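Local coordinates for protein serine repeat antigen 5 (Plasmodium falciparum, PDB 6X42) that adopts the papain-family cysteine protease fold and is probably a pseudoenzyme of the malaria parasite, here in a zymogen-like form, at residues 61-66 against 74-79; 105-110 against 145-150; 164-169 against 213-218; 197-202 against 244-249. All coordinates share one frame; numbering follows the deposited sequence.

The four contacts fall into two pairs within one papain-like fold. Interactions 1 and 2 share the mainly helical half, where Leu62 CD1 of helix 53-68 packs 3.7 Å from Ile106 CD1 of helix 99-109. Interactions 3 and 4 lie in the sheet-rich half and share a calcium ion and one of its waters; Asp214 OD2 and Asn197 ND2, 2.8 Å apart, probably form a hydrogen bond between them. Interaction 4 lies beside the region that corresponds to the papain active-site cleft, and its nearest atoms are about 9 Å from those of interaction 1. Interactions 2 and 4 stand on opposite sides of the chain's centre, their own centres 33 Å apart.

Interaction 1 (61-66 against 74-79); sequences HLETIR and TKISAL
Glu63 and Lys75 mark the closest backbone approach, their CA atoms 6.8 Å apart, where helical residues 61-66 face the extended run 74-77 that leads into the next helix. Glu63 reaches across that gap. Its CG lies anti to the carbonyl carbon (chi1 -68°) and the chain beyond is extended, which carries the carboxylate to the backbone of 74-79. There Ile76 N donates to Glu63 OE2 at 2.8 Å in a nearly straight bond (166°), arriving on the anti side of the oxygen and 23° out of the carboxylate plane. The same oxygen forms a salt bridge with Lys59, one turn earlier on the helix, and Lys59 also bonds to Ile76 O, so the glutamate and lysine together hold both polar backbone atoms of Ile76. Helix 53-68 is the long central helix of the papain fold, and this contact ties its flank to the loop before helix 78-83. Lys75 runs about at right angles to Glu63, with its CD 3.6 Å from Glu63 OE1, but its NZ turns elsewhere, to Glu45 and to Gln43 O. Beneath the carboxylate, Ile76 CD1 packs 3.9 Å from Leu62 CB and equally near Glu63 CG. Farther along, a water accepts from Arg66 NE at 2.8 Å and donates to Thr74 O at 2.7 Å.

Interaction 2 (105-110 against 145-150); sequences IIEDYG and ILHNKN
The imidazole ring of His147 meets the carboxylate of Glu107 at its edge, the two flat groups only 27° apart in plane. His147 NE2 donates to Glu107 OE2 at 2.6 Å (160°), and the acceptor lies almost exactly in the ring plane. On the carboxylate the approach is from the syn side, tilted 25° from its plane. The side chains come from opposite directions. Glu107 makes its part of the journey by a bend at chi2, which swings the acid along the flank of Ile145 toward the histidine. The other ring nitrogen, His147 ND1, bonds to Gly157 O, so both nitrogens are held and the rotation of the ring is fixed; with an acceptor at each nitrogen, one of them a carboxylate, the imidazole is probably favoured in its protonated form. This is a His-carboxylate pair at an exposed edge of the fold. Under it Ile145 closes in on the acid oxygen, with CD1 at 3.4 Å and CG2 at 3.5 Å from Glu107 OE2. The buried layer follows, where Ile106 CG2 lies 4.1 Å from Ile145 CD1. Ile106 also leans on Trp140 and on Leu112. The contact thus attaches the end of helix 99-109 to the end of strand 144-145 and the loop that follows it; that strand pairs antiparallel with strand 273-280.

Interaction 3 (164-169 against 213-218); sequences ESERFH and GDDTAD. With CA (calcium ion), chain C; CA (calcium ion), chain B; EDO (1,2-ethanediol), chain F.
Glu166 and Asp215 clasp a calcium ion between two surface loops in the sheet-rich part of the papain-like fold, one following strand 160-164 and the other preceding strand 219-230. All the tight contact is at the metal. Glu166 chelates it with both carboxylate oxygens, OE1 at 2.4 Å and OE2 at 2.6 Å, while Asp215 supplies its backbone O and its OD1, each 2.3 Å from the ion. CG of Asp215 stands anti to the backbone N (chi1 -161°) and beside its carbonyl carbon, which brings the two ligand atoms of one residue to the same ion. The carboxylates are turned 60° from each other, and Glu166 OE1 lies 3.1 Å from Asp215 OD1, a closeness the shared calcium probably makes tolerable by offsetting their like charge. Apart from the ion the loops are only loosely joined: two waters also bind the ion, and a further water lies within hydrogen-bonding distance of both Glu166 OE2 and Asp214 O. The neighbouring Asp214 points away from Glu166 and serves a second calcium, shared with Glu196 and Asn197; it too binds through both oxygens, with OD2 2.4 Å and OD1 2.6 Å from that ion.

Interaction 4 (197-202 against 244-249); sequences NVMGYE and NSWGPY. With CA (calcium ion), chain B.
Asn244, whose side chain just reaches Val198, has a doubly gripped carbonyl oxygen: Ser245 N donates to Asn244 OD1 at 2.9 Å (149°), from above the amide plane, and His219 NE2 is bonded to the same oxygen. The pairing of His219 with Asn244 probably corresponds to the catalytic His-Asn pair of papain, as expected for this family. The other branch of the amide, Asn244 ND2, lies over one face of the Trp246 indole, 3.3 Å above its plane and offset toward the rim. Across the contact the far corner of the indole is what Val198 and Met199 touch. Val198 CG2 approaches obliquely to 3.6 Å from Trp246 CH2 and as near to CZ3. Met199, in one of its two conformers, bends at chi2 (-64°) and places its CE 3.7 Å from Trp246 CH2. Its SD then stands 5.0 Å from the centroid of the six-membered ring of Trp246, 57° off the normal, an oblique Met-aromatic contact that the second conformer makes less certain. Beside Val198, Asn197 OD1 binds a calcium ion at 2.4 Å. Trp250 meets Trp246 edge to face. The contact joins the loop after strand 189-193 to the loop between strands 236-243 and 255-259, and Ser245 of the latter touches Ser53 and Phe56 of helix 53-68.

Interaction 1 (61-66 against 74-79)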
loop_
_atom_site.group_PDB
_atom_site.type_symbol
_atom_site.label_atom_id
_atom_site.label_comp_id
_atom_site.label_asym_id
_atom_site.label_seq_id
_atom_site.Cartn_x
_atom_site.Cartn_y
_atom_site.Cartn_z
ATOM N N HIS A 61 -1.359 -2.509 -3.811
ATOM C CA HIS A 61 -0.593 -1.777 -4.817
ATOM C C HIS A 61 -0.649 -2.485 -6.172
ATOM O O HIS A 61 -0.841 -1.831 -7.199
ATOM C CB HIS A 61 0.828 -1.573 -4.283
ATOM C CG HIS A 61 1.728 -0.748 -5.157
ATOM N ND1 HIS A 61 1.422 0.522 -5.589
ATOM C CD2 HIS A 61 2.971 -1.005 -5.626
ATOM C CE1 HIS A 61 2.427 0.989 -6.319
ATOM N NE2 HIS A 61 3.393 0.093 -6.332
ATOM N N LEU A 62 -0.530 -3.817 -6.195
ATOM C CA LEU A 62 -0.719 -4.549 -7.445
ATOM C C LEU A 62 -2.161 -4.471 -7.938
ATOM O O LEU A 62 -2.397 -4.389 -9.153
ATOM C CB LEU A 62 -0.290 -6.006 -7.295
ATOM C CG LEU A 62 1.188 -6.318 -7.202
ATOM C CD1 LEU A 62 1.384 -7.835 -7.189
ATOM C CD2 LEU A 62 1.941 -5.697 -8.384
ATOM N N GLU A 63 -3.140 -4.515 -7.024
ATOM C CA GLU A 63 -4.548 -4.384 -7.426
ATOM C C GLU A 63 -4.818 -3.023 -8.089
ATOM O O GLU A 63 -5.544 -2.949 -9.088
ATOM C CB GLU A 63 -5.488 -4.611 -6.234
ATOM C CG GLU A 63 -5.456 -6.065 -5.738
ATOM C CD GLU A 63 -5.930 -6.256 -4.297
ATOM O OE1 GLU A 63 -6.297 -5.249 -3.637
ATOM O OE2 GLU A 63 -5.939 -7.426 -3.825
ATOM N N THR A 64 -4.232 -1.932 -7.571
ATOM C CA THR A 64 -4.474 -0.638 -8.219
ATOM C C THR A 64 -3.741 -0.553 -9.548
ATOM O O THR A 64 -4.258 0.038 -10.498
ATOM C CB THR A 64 -4.175 0.575 -7.318
ATOM O OG1 THR A 64 -2.769 0.725 -7.057
ATOM C CG2 THR A 64 -4.915 0.488 -5.983
ATOM N N ILE A 65 -2.532 -1.125 -9.629
ATOM C CA ILE A 65 -1.833 -1.164 -10.906
ATOM C C ILE A 65 -2.678 -1.904 -11.934
ATOM O O ILE A 65 -2.809 -1.460 -13.083
ATOM C CB ILE A 65 -0.434 -1.790 -10.745
ATOM C CG1 ILE A 65 0.505 -0.836 -10.000
ATOM C CG2 ILE A 65 0.119 -2.189 -12.103
ATOM C CD1 ILE A 65 1.787 -1.462 -9.484
ATOM N N ARG A 66 -3.270 -3.042 -11.540
ATOM C CA ARG A 66 -4.155 -3.784 -12.441
ATOM C C ARG A 66 -5.358 -2.944 -12.858
ATOM O O ARG A 66 -5.730 -2.927 -14.036
ATOM C CB ARG A 66 -4.569 -5.099 -11.784
ATOM C CG ARG A 66 -3.451 -6.156 -11.809
ATOM C CD ARG A 66 -3.831 -7.450 -11.091
ATOM N NE ARG A 66 -5.064 -8.004 -11.644
ATOM C CZ ARG A 66 -5.133 -8.719 -12.764
ATOM N NH1 ARG A 66 -4.030 -9.010 -13.442
ATOM N NH2 ARG A 66 -6.305 -9.136 -13.213
ATOM N N THR A 74 -10.316 -7.339 -8.982
ATOM C CA THR A 74 -10.321 -8.663 -8.368
ATOM C C THR A 74 -9.259 -8.716 -7.285
ATOM O O THR A 74 -8.102 -8.379 -7.530
ATOM C CB THR A 74 -10.008 -9.727 -9.425
ATOM O OG1 THR A 74 -10.856 -9.556 -10.557
ATOM C CG2 THR A 74 -10.200 -11.105 -8.842
ATOM N N LYS A 75 -9.647 -9.148 -6.097
ATOM C CA LYS A 75 -8.713 -9.181 -4.982
ATOM C C LYS A 75 -7.745 -10.348 -5.079
ATOM O O LYS A 75 -8.132 -11.478 -5.394
ATOM C CB LYS A 75 -9.463 -9.279 -3.658
ATOM C CG LYS A 75 -10.307 -8.074 -3.358
ATOM C CD LYS A 75 -9.492 -6.804 -3.333
ATOM C CE LYS A 75 -10.242 -5.659 -2.687
ATOM N NZ LYS A 75 -10.658 -5.974 -1.307
ATOM N N ILE A 76 -6.481 -10.074 -4.721
ATOM C CA ILE A 76 -5.444 -11.094 -4.561
ATOM C C ILE A 76 -5.618 -11.811 -3.225
ATOM O O ILE A 76 -5.982 -11.195 -2.226
ATOM C CB ILE A 76 -4.063 -10.415 -4.644
ATOM C CG1 ILE A 76 -3.827 -9.854 -6.051
ATOM C CG2 ILE A 76 -2.939 -11.364 -4.228
ATOM C CD1 ILE A 76 -2.684 -8.837 -6.175
ATOM N N SER A 77 -5.327 -13.118 -3.189
ATOM C CA SER A 77 -5.376 -13.871 -1.938
ATOM C C SER A 77 -4.183 -13.507 -1.063
ATOM O O SER A 77 -3.064 -13.973 -1.292
ATOM C CB SER A 77 -5.363 -15.364 -2.262
ATOM O OG SER A 77 -5.175 -16.141 -1.090
ATOM N N ALA A 78 -4.415 -12.722 -0.010
ATOM C CA ALA A 78 -3.353 -12.462 0.954
ATOM C C ALA A 78 -2.903 -13.752 1.624
ATOM O O ALA A 78 -1.731 -13.906 1.976
ATOM C CB ALA A 78 -3.831 -11.490 2.028
ATOM N N LEU A 79 -3.840 -14.675 1.858
ATOM C CA LEU A 79 -3.506 -15.904 2.580
ATOM C C LEU A 79 -2.536 -16.777 1.791
ATOM O O LEU A 79 -1.644 -17.408 2.371
ATOM C CB LEU A 79 -4.786 -16.661 2.921
ATOM C CG LEU A 79 -4.646 -17.777 3.960
ATOM C CD1 LEU A 79 -4.233 -17.206 5.313
ATOM C CD2 LEU A 79 -5.953 -18.570 4.079
HETATM O O HOH W 1 -6.762 -7.275 -9.582
#

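Interaction 2 (105-110 against 145-150)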
loop_
_atom_site.group_PDB
_atom_site.type_symbol
_atom_site.label_atom_id
_atom_site.label_comp_id
_atom_site.label_asym_id
_atom_site.label_seq_id
_atom_site.Cartn_x
_atom_site.Cartn_y
_atom_site.Cartn_z
ATOM N N ILE A 105 8.253 -13.787 -3.232
ATOM C CA ILE A 105 7.271 -14.862 -3.265
ATOM C C ILE A 105 6.626 -14.955 -4.640
ATOM O O ILE A 105 6.464 -16.056 -5.188
ATOM C CB ILE A 105 6.237 -14.642 -2.145
ATOM C CG1 ILE A 105 6.912 -14.867 -0.793
ATOM C CG2 ILE A 105 5.020 -15.543 -2.339
ATOM C CD1 ILE A 105 6.208 -14.216 0.336
ATOM N N ILE A 106 6.276 -13.808 -5.230
ATOM C CA ILE A 106 5.790 -13.804 -6.612
ATOM C C ILE A 106 6.815 -14.418 -7.557
ATOM O O ILE A 106 6.468 -15.195 -8.447
ATOM C CB ILE A 106 5.432 -12.379 -7.067
ATOM C CG1 ILE A 106 4.237 -11.878 -6.296
ATOM C CG2 ILE A 106 5.157 -12.362 -8.583
ATOM C CD1 ILE A 106 3.888 -10.459 -6.657
ATOM N N GLU A 107 8.083 -14.018 -7.432
ATOM C CA GLU A 107 9.101 -14.573 -8.327
ATOM C C GLU A 107 9.197 -16.083 -8.171
ATOM O O GLU A 107 9.365 -16.811 -9.157
ATOM C CB GLU A 107 10.461 -13.949 -8.020
ATOM C CG GLU A 107 10.500 -12.424 -8.087
ATOM C CD GLU A 107 10.970 -11.887 -9.423
ATOM O OE1 GLU A 107 11.063 -12.672 -10.380
ATOM O OE2 GLU A 107 11.264 -10.679 -9.503
ATOM N N ASP A 108 9.116 -16.570 -6.931
ATOM C CA ASP A 108 9.339 -17.985 -6.666
ATOM C C ASP A 108 8.148 -18.845 -7.074
ATOM O O ASP A 108 8.334 -20.007 -7.455
ATOM C CB ASP A 108 9.626 -18.205 -5.174
ATOM C CG ASP A 108 10.975 -17.641 -4.737
ATOM O OD1 ASP A 108 11.191 -17.468 -3.519
ATOM O OD2 ASP A 108 11.824 -17.371 -5.614
ATOM N N TYR A 109 6.930 -18.311 -6.988
ATOM C CA TYR A 109 5.726 -19.102 -7.222
ATOM C C TYR A 109 5.031 -18.797 -8.543
ATOM O O TYR A 109 4.406 -19.693 -9.110
ATOM C CB TYR A 109 4.749 -18.947 -6.040
ATOM C CG TYR A 109 5.224 -19.726 -4.828
ATOM C CD1 TYR A 109 6.219 -19.220 -3.992
ATOM C CD2 TYR A 109 4.728 -21.004 -4.559
ATOM C CE1 TYR A 109 6.681 -19.946 -2.915
ATOM C CE2 TYR A 109 5.181 -21.732 -3.478
ATOM C CZ TYR A 109 6.160 -21.201 -2.669
ATOM O OH TYR A 109 6.618 -21.922 -1.597
ATOM N N GLY A 110 5.153 -17.581 -9.071
ATOM C CA GLY A 110 4.558 -17.268 -10.362
ATOM C C GLY A 110 3.046 -17.231 -10.388
ATOM O O GLY A 110 2.459 -17.055 -11.462
ATOM N N ILE A 145 7.911 -8.815 -13.045
ATOM C CA ILE A 145 8.620 -7.831 -12.238
ATOM C C ILE A 145 9.844 -7.409 -13.036
ATOM O O ILE A 145 10.603 -8.256 -13.522
ATOM C CB ILE A 145 9.021 -8.434 -10.884
ATOM C CG1 ILE A 145 7.791 -8.689 -10.019
ATOM C CG2 ILE A 145 10.012 -7.490 -10.137
ATOM C CD1 ILE A 145 8.113 -9.526 -8.781
ATOM N N LEU A 146 10.045 -6.101 -13.159
ATOM C CA LEU A 146 11.131 -5.570 -13.966
ATOM C C LEU A 146 12.435 -5.543 -13.182
ATOM O O LEU A 146 12.483 -5.069 -12.039
ATOM C CB LEU A 146 10.778 -4.167 -14.450
ATOM C CG LEU A 146 9.639 -4.156 -15.469
ATOM C CD1 LEU A 146 9.184 -2.740 -15.694
ATOM C CD2 LEU A 146 10.077 -4.795 -16.775
ATOM N N HIS A 147 13.505 -6.042 -13.815
ATOM C CA HIS A 147 14.859 -5.968 -13.270
ATOM C C HIS A 147 15.798 -5.346 -14.286
ATOM O O HIS A 147 16.976 -5.701 -14.367
ATOM C CB HIS A 147 15.361 -7.337 -12.835
ATOM C CG HIS A 147 14.495 -7.964 -11.801
ATOM N ND1 HIS A 147 14.423 -7.493 -10.509
ATOM C CD2 HIS A 147 13.627 -8.996 -11.878
ATOM C CE1 HIS A 147 13.568 -8.230 -9.824
ATOM N NE2 HIS A 147 13.081 -9.158 -10.630
ATOM N N ASN A 148 15.266 -4.430 -15.080
ATOM C CA ASN A 148 16.041 -3.810 -16.137
ATOM C C ASN A 148 17.098 -2.914 -15.527
ATOM O O ASN A 148 16.862 -2.247 -14.514
ATOM C CB ASN A 148 15.121 -2.992 -17.033
ATOM C CG ASN A 148 14.144 -3.856 -17.791
ATOM O OD1 ASN A 148 14.475 -4.968 -18.213
ATOM N ND2 ASN A 148 12.929 -3.358 -17.969
ATOM N N LYS A 149 18.277 -2.933 -16.139
ATOM C CA LYS A 149 19.431 -2.156 -15.691
ATOM C C LYS A 149 19.543 -0.976 -16.654
ATOM O O LYS A 149 20.210 -1.057 -17.695
ATOM C CB LYS A 149 20.678 -3.039 -15.678
ATOM C CG LYS A 149 20.549 -4.280 -14.782
ATOM C CD LYS A 149 20.361 -3.917 -13.323
ATOM C CE LYS A 149 20.201 -5.164 -12.481
ATOM N NZ LYS A 149 20.330 -4.875 -11.048
ATOM N N ASN A 150 18.909 0.145 -16.282
ATOM C CA ASN A 150 18.787 1.300 -17.168
ATOM C C ASN A 150 19.631 2.506 -16.753
ATOM O O ASN A 150 20.249 3.134 -17.622
ATOM C CB ASN A 150 17.334 1.767 -17.266
ATOM C CG ASN A 150 16.426 0.725 -17.879
ATOM O OD1 ASN A 150 16.811 0.004 -18.793
ATOM N ND2 ASN A 150 15.196 0.643 -17.371
#

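Interaction 3 (164-169 against 213-218)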
loop_
_atom_site.group_PDB
_atom_site.type_symbol
_atom_site.label_atom_id
_atom_site.label_comp_id
_atom_site.label_asym_id
_atom_site.label_seq_id
_atom_site.Cartn_x
_atom_site.Cartn_y
_atom_site.Cartn_z
ATOM N N GLU A 164 12.710 7.231 1.575
ATOM C CA GLU A 164 12.551 7.461 3.012
ATOM C C GLU A 164 12.399 8.947 3.292
ATOM O O GLU A 164 13.195 9.751 2.803
ATOM C CB GLU A 164 13.745 6.938 3.801
ATOM C CG GLU A 164 13.898 5.441 3.707
ATOM C CD GLU A 164 14.590 4.992 2.449
ATOM O OE1 GLU A 164 15.630 5.602 2.122
ATOM O OE2 GLU A 164 14.119 4.016 1.806
ATOM N N SER A 165 11.404 9.311 4.101
ATOM C CA SER A 165 11.221 10.724 4.404
ATOM C C SER A 165 12.435 11.322 5.122
ATOM O O SER A 165 12.744 12.504 4.942
ATOM C CB SER A 165 9.945 10.909 5.217
ATOM O OG SER A 165 10.017 10.226 6.452
ATOM N N GLU A 166 13.126 10.538 5.945
ATOM C CA GLU A 166 14.307 11.053 6.633
ATOM C C GLU A 166 15.374 11.478 5.638
ATOM O O GLU A 166 16.087 12.453 5.881
ATOM C CB GLU A 166 14.864 10.002 7.600
ATOM C CG GLU A 166 14.143 9.893 8.978
ATOM C CD GLU A 166 14.353 8.553 9.730
ATOM O OE1 GLU A 166 15.195 8.569 10.644
ATOM O OE2 GLU A 166 13.644 7.560 9.602
ATOM N N ARG A 167 15.500 10.774 4.512
ATOM C CA ARG A 167 16.478 11.164 3.501
ATOM C C ARG A 167 16.034 12.393 2.719
ATOM O O ARG A 167 16.862 13.043 2.087
ATOM C CB ARG A 167 16.772 9.993 2.559
ATOM C CG ARG A 167 17.363 8.735 3.251
ATOM C CD ARG A 167 18.794 8.943 3.772
ATOM N N PHE A 168 14.753 12.741 2.771
ATOM C CA PHE A 168 14.215 13.925 2.112
ATOM C C PHE A 168 13.898 15.039 3.101
ATOM O O PHE A 168 13.118 15.934 2.774
ATOM C CB PHE A 168 12.937 13.583 1.341
ATOM C CG PHE A 168 13.173 12.880 0.049
ATOM C CD1 PHE A 168 13.408 11.520 0.030
ATOM C CD2 PHE A 168 13.146 13.569 -1.151
ATOM C CE1 PHE A 168 13.622 10.859 -1.161
ATOM C CE2 PHE A 168 13.362 12.911 -2.338
ATOM C CZ PHE A 168 13.598 11.551 -2.345
ATOM N N HIS A 169 14.498 15.013 4.299
ATOM C CA HIS A 169 14.091 15.952 5.345
ATOM C C HIS A 169 14.284 17.404 4.921
ATOM O O HIS A 169 13.484 18.263 5.308
ATOM C CB HIS A 169 14.812 15.657 6.668
ATOM C CG HIS A 169 16.274 15.990 6.664
ATOM N ND1 HIS A 169 16.780 17.124 7.266
ATOM C CD2 HIS A 169 17.339 15.339 6.134
ATOM C CE1 HIS A 169 18.093 17.156 7.110
ATOM N NE2 HIS A 169 18.457 16.087 6.423
ATOM N N GLY A 213 5.933 11.366 13.085
ATOM C CA GLY A 213 6.315 9.971 13.070
ATOM C C GLY A 213 7.399 9.682 14.089
ATOM O O GLY A 213 7.706 10.492 14.974
ATOM N N ASP A 214 7.972 8.497 13.961
ATOM C CA ASP A 214 9.024 8.004 14.832
ATOM C C ASP A 214 10.248 7.681 13.989
ATOM O O ASP A 214 10.225 7.768 12.766
ATOM C CB ASP A 214 8.524 6.770 15.581
ATOM C CG ASP A 214 7.366 7.095 16.496
ATOM O OD1 ASP A 214 7.559 7.635 17.605
ATOM O OD2 ASP A 214 6.218 6.872 16.119
ATOM N N ASP A 215 11.314 7.254 14.659
ATOM C CA ASP A 215 12.547 6.935 13.958
ATOM C C ASP A 215 12.371 5.729 13.046
ATOM O O ASP A 215 13.070 5.606 12.033
ATOM C CB ASP A 215 13.603 6.643 15.025
ATOM C CG ASP A 215 15.024 6.727 14.542
ATOM O OD1 ASP A 215 15.298 7.154 13.394
ATOM O OD2 ASP A 215 15.881 6.407 15.404
ATOM N N THR A 216 11.438 4.838 13.385
ATOM C CA THR A 216 11.211 3.596 12.681
ATOM C C THR A 216 9.733 3.438 12.353
ATOM O O THR A 216 8.882 4.230 12.771
ATOM C CB THR A 216 11.701 2.384 13.484
ATOM O OG1 THR A 216 10.937 2.254 14.685
ATOM C CG2 THR A 216 13.172 2.525 13.843
ATOM N N ALA A 217 9.436 2.357 11.630
ATOM C CA ALA A 217 8.078 1.991 11.241
ATOM C C ALA A 217 7.910 0.494 11.403
ATOM O O ALA A 217 8.890 -0.242 11.527
ATOM C CB ALA A 217 7.779 2.420 9.801
ATOM N N ASP A 218 6.638 0.034 11.373
ATOM C CA ASP A 218 6.352 -1.381 11.572
ATOM C C ASP A 218 5.051 -1.839 10.941
ATOM O O ASP A 218 4.696 -3.003 11.130
ATOM C CB ASP A 218 6.368 -1.739 13.076
ATOM C CG ASP A 218 5.279 -1.022 13.863
ATOM O OD1 ASP A 218 4.410 -0.372 13.232
ATOM O OD2 ASP A 218 5.292 -1.118 15.110
HETATM CA CA CA C . 15.166 6.300 11.243
HETATM CA CA CA B . 5.013 7.770 18.038
HETATM C C1 EDO F . 2.046 -3.852 13.887
HETATM O O1 EDO F . 3.204 -4.223 13.133
HETATM C C2 EDO F . 2.185 -4.391 15.299
HETATM O O2 EDO F . 2.386 -5.803 15.208
HETATM O O HOH W 2 11.338 8.579 10.172
HETATM O O HOH W 3 4.710 9.999 17.109
HETATM O O HOH W 4 14.816 4.737 9.484
HETATM O O HOH W 5 17.436 6.635 10.730
#

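Interaction 4 (197-202 against 244-249)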
loop_
_atom_site.group_PDB
_atom_site.type_symbol
_atom_site.label_atom_id
_atom_site.label_comp_id
_atom_site.label_asym_id
_atom_site.label_seq_id
_atom_site.Cartn_x
_atom_site.Cartn_y
_atom_site.Cartn_z
ATOM N N ASN A 197 1.090 5.065 16.073
ATOM C CA ASN A 197 0.756 6.446 15.793
ATOM C C ASN A 197 -0.689 6.629 15.379
ATOM O O ASN A 197 -1.194 7.753 15.468
ATOM C CB ASN A 197 1.684 7.031 14.736
ATOM C CG ASN A 197 3.090 7.222 15.266
ATOM O OD1 ASN A 197 3.272 7.357 16.475
ATOM N ND2 ASN A 197 4.076 7.225 14.399
ATOM N N VAL A 198 -1.372 5.561 14.952
ATOM C CA VAL A 198 -2.783 5.634 14.563
ATOM C C VAL A 198 -3.700 5.012 15.598
ATOM O O VAL A 198 -4.898 4.836 15.334
ATOM C CB VAL A 198 -3.033 5.064 13.151
ATOM C CG1 VAL A 198 -2.134 5.736 12.126
ATOM C CG2 VAL A 198 -2.845 3.554 13.101
ATOM N N MET A 199 -3.185 4.741 16.803
ATOM C CA MET A 199 -3.933 4.085 17.866
ATOM C C MET A 199 -4.713 5.047 18.751
ATOM O O MET A 199 -5.502 4.586 19.588
ATOM C CB MET A 199 -2.973 3.305 18.764
ATOM C CG MET A 199 -2.318 2.136 18.097
ATOM S SD MET A 199 -3.472 0.865 17.604
ATOM C CE MET A 199 -2.300 -0.419 17.146
ATOM N N GLY A 200 -4.498 6.354 18.609
ATOM C CA GLY A 200 -5.209 7.301 19.452
ATOM C C GLY A 200 -6.707 7.247 19.214
ATOM O O GLY A 200 -7.191 6.959 18.115
ATOM N N TYR A 201 -7.454 7.548 20.271
ATOM C CA TYR A 201 -8.907 7.632 20.171
ATOM C C TYR A 201 -9.341 8.540 19.016
ATOM O O TYR A 201 -10.357 8.296 18.354
ATOM C CB TYR A 201 -9.422 8.190 21.501
ATOM C CG TYR A 201 -10.888 8.518 21.494
ATOM C CD1 TYR A 201 -11.839 7.525 21.623
ATOM C CD2 TYR A 201 -11.320 9.826 21.347
ATOM C CE1 TYR A 201 -13.196 7.828 21.603
ATOM C CE2 TYR A 201 -12.662 10.140 21.340
ATOM C CZ TYR A 201 -13.593 9.140 21.458
ATOM O OH TYR A 201 -14.933 9.466 21.443
ATOM N N GLU A 202 -8.582 9.599 18.766
ATOM C CA GLU A 202 -8.931 10.614 17.788
ATOM C C GLU A 202 -8.889 10.101 16.348
ATOM O O GLU A 202 -9.422 10.769 15.455
ATOM C CB GLU A 202 -7.931 11.758 17.986
ATOM C CG GLU A 202 -8.093 12.561 19.283
ATOM C CD GLU A 202 -7.322 11.951 20.484
ATOM O OE1 GLU A 202 -6.529 10.984 20.258
ATOM O OE2 GLU A 202 -7.423 12.504 21.617
ATOM N N ASN A 244 -5.960 1.709 5.307
ATOM C CA ASN A 244 -5.498 0.722 6.278
ATOM C C ASN A 244 -6.203 -0.604 6.019
ATOM O O ASN A 244 -7.139 -0.678 5.223
ATOM C CB ASN A 244 -5.757 1.238 7.698
ATOM C CG ASN A 244 -4.824 0.659 8.746
ATOM O OD1 ASN A 244 -4.020 -0.234 8.490
ATOM N ND2 ASN A 244 -4.948 1.187 9.957
ATOM N N SER A 245 -5.744 -1.649 6.712
ATOM C CA SER A 245 -6.239 -3.010 6.583
ATOM C C SER A 245 -6.783 -3.537 7.915
ATOM O O SER A 245 -6.570 -4.703 8.279
ATOM C CB SER A 245 -5.183 -3.945 5.996
ATOM O OG SER A 245 -3.948 -3.849 6.674
ATOM N N TRP A 246 -7.497 -2.669 8.635
ATOM C CA TRP A 246 -8.105 -3.000 9.921
ATOM C C TRP A 246 -9.624 -3.027 9.814
ATOM O O TRP A 246 -10.339 -2.896 10.820
ATOM C CB TRP A 246 -7.625 -2.053 11.021
ATOM C CG TRP A 246 -6.156 -2.180 11.360
ATOM C CD1 TRP A 246 -5.283 -3.139 10.943
ATOM C CD2 TRP A 246 -5.404 -1.293 12.196
ATOM N NE1 TRP A 246 -4.027 -2.887 11.451
ATOM C CE2 TRP A 246 -4.080 -1.768 12.234
ATOM C CE3 TRP A 246 -5.726 -0.133 12.912
ATOM C CZ2 TRP A 246 -3.072 -1.112 12.943
ATOM C CZ3 TRP A 246 -4.733 0.497 13.624
ATOM C CH2 TRP A 246 -3.420 0.012 13.631
ATOM N N GLY A 247 -10.124 -3.233 8.601
ATOM C CA GLY A 247 -11.538 -3.345 8.359
ATOM C C GLY A 247 -12.210 -2.008 8.144
ATOM O O GLY A 247 -11.639 -0.941 8.384
ATOM N N PRO A 248 -13.459 -2.053 7.675
ATOM C CA PRO A 248 -14.165 -0.827 7.277
ATOM C C PRO A 248 -14.791 -0.047 8.421
ATOM O O PRO A 248 -15.395 0.999 8.170
ATOM C CB PRO A 248 -15.240 -1.353 6.327
ATOM C CG PRO A 248 -15.544 -2.740 6.866
ATOM C CD PRO A 248 -14.195 -3.269 7.301
ATOM N N TYR A 249 -14.647 -0.482 9.664
ATOM C CA TYR A 249 -15.133 0.260 10.824
ATOM C C TYR A 249 -14.014 0.974 11.567
ATOM O O TYR A 249 -14.288 1.702 12.533
ATOM C CB TYR A 249 -15.974 -0.659 11.731
ATOM C CG TYR A 249 -17.057 -1.328 10.928
ATOM C CD1 TYR A 249 -18.178 -0.630 10.517
ATOM C CD2 TYR A 249 -16.935 -2.656 10.539
ATOM C CE1 TYR A 249 -19.174 -1.267 9.745
ATOM C CE2 TYR A 249 -17.881 -3.274 9.785
ATOM C CZ TYR A 249 -18.992 -2.584 9.381
ATOM O OH TYR A 249 -19.937 -3.247 8.632
HETATM CA CA CA B . 5.013 7.770 18.038
HETATM O O HOH W 3 4.710 9.999 17.109
#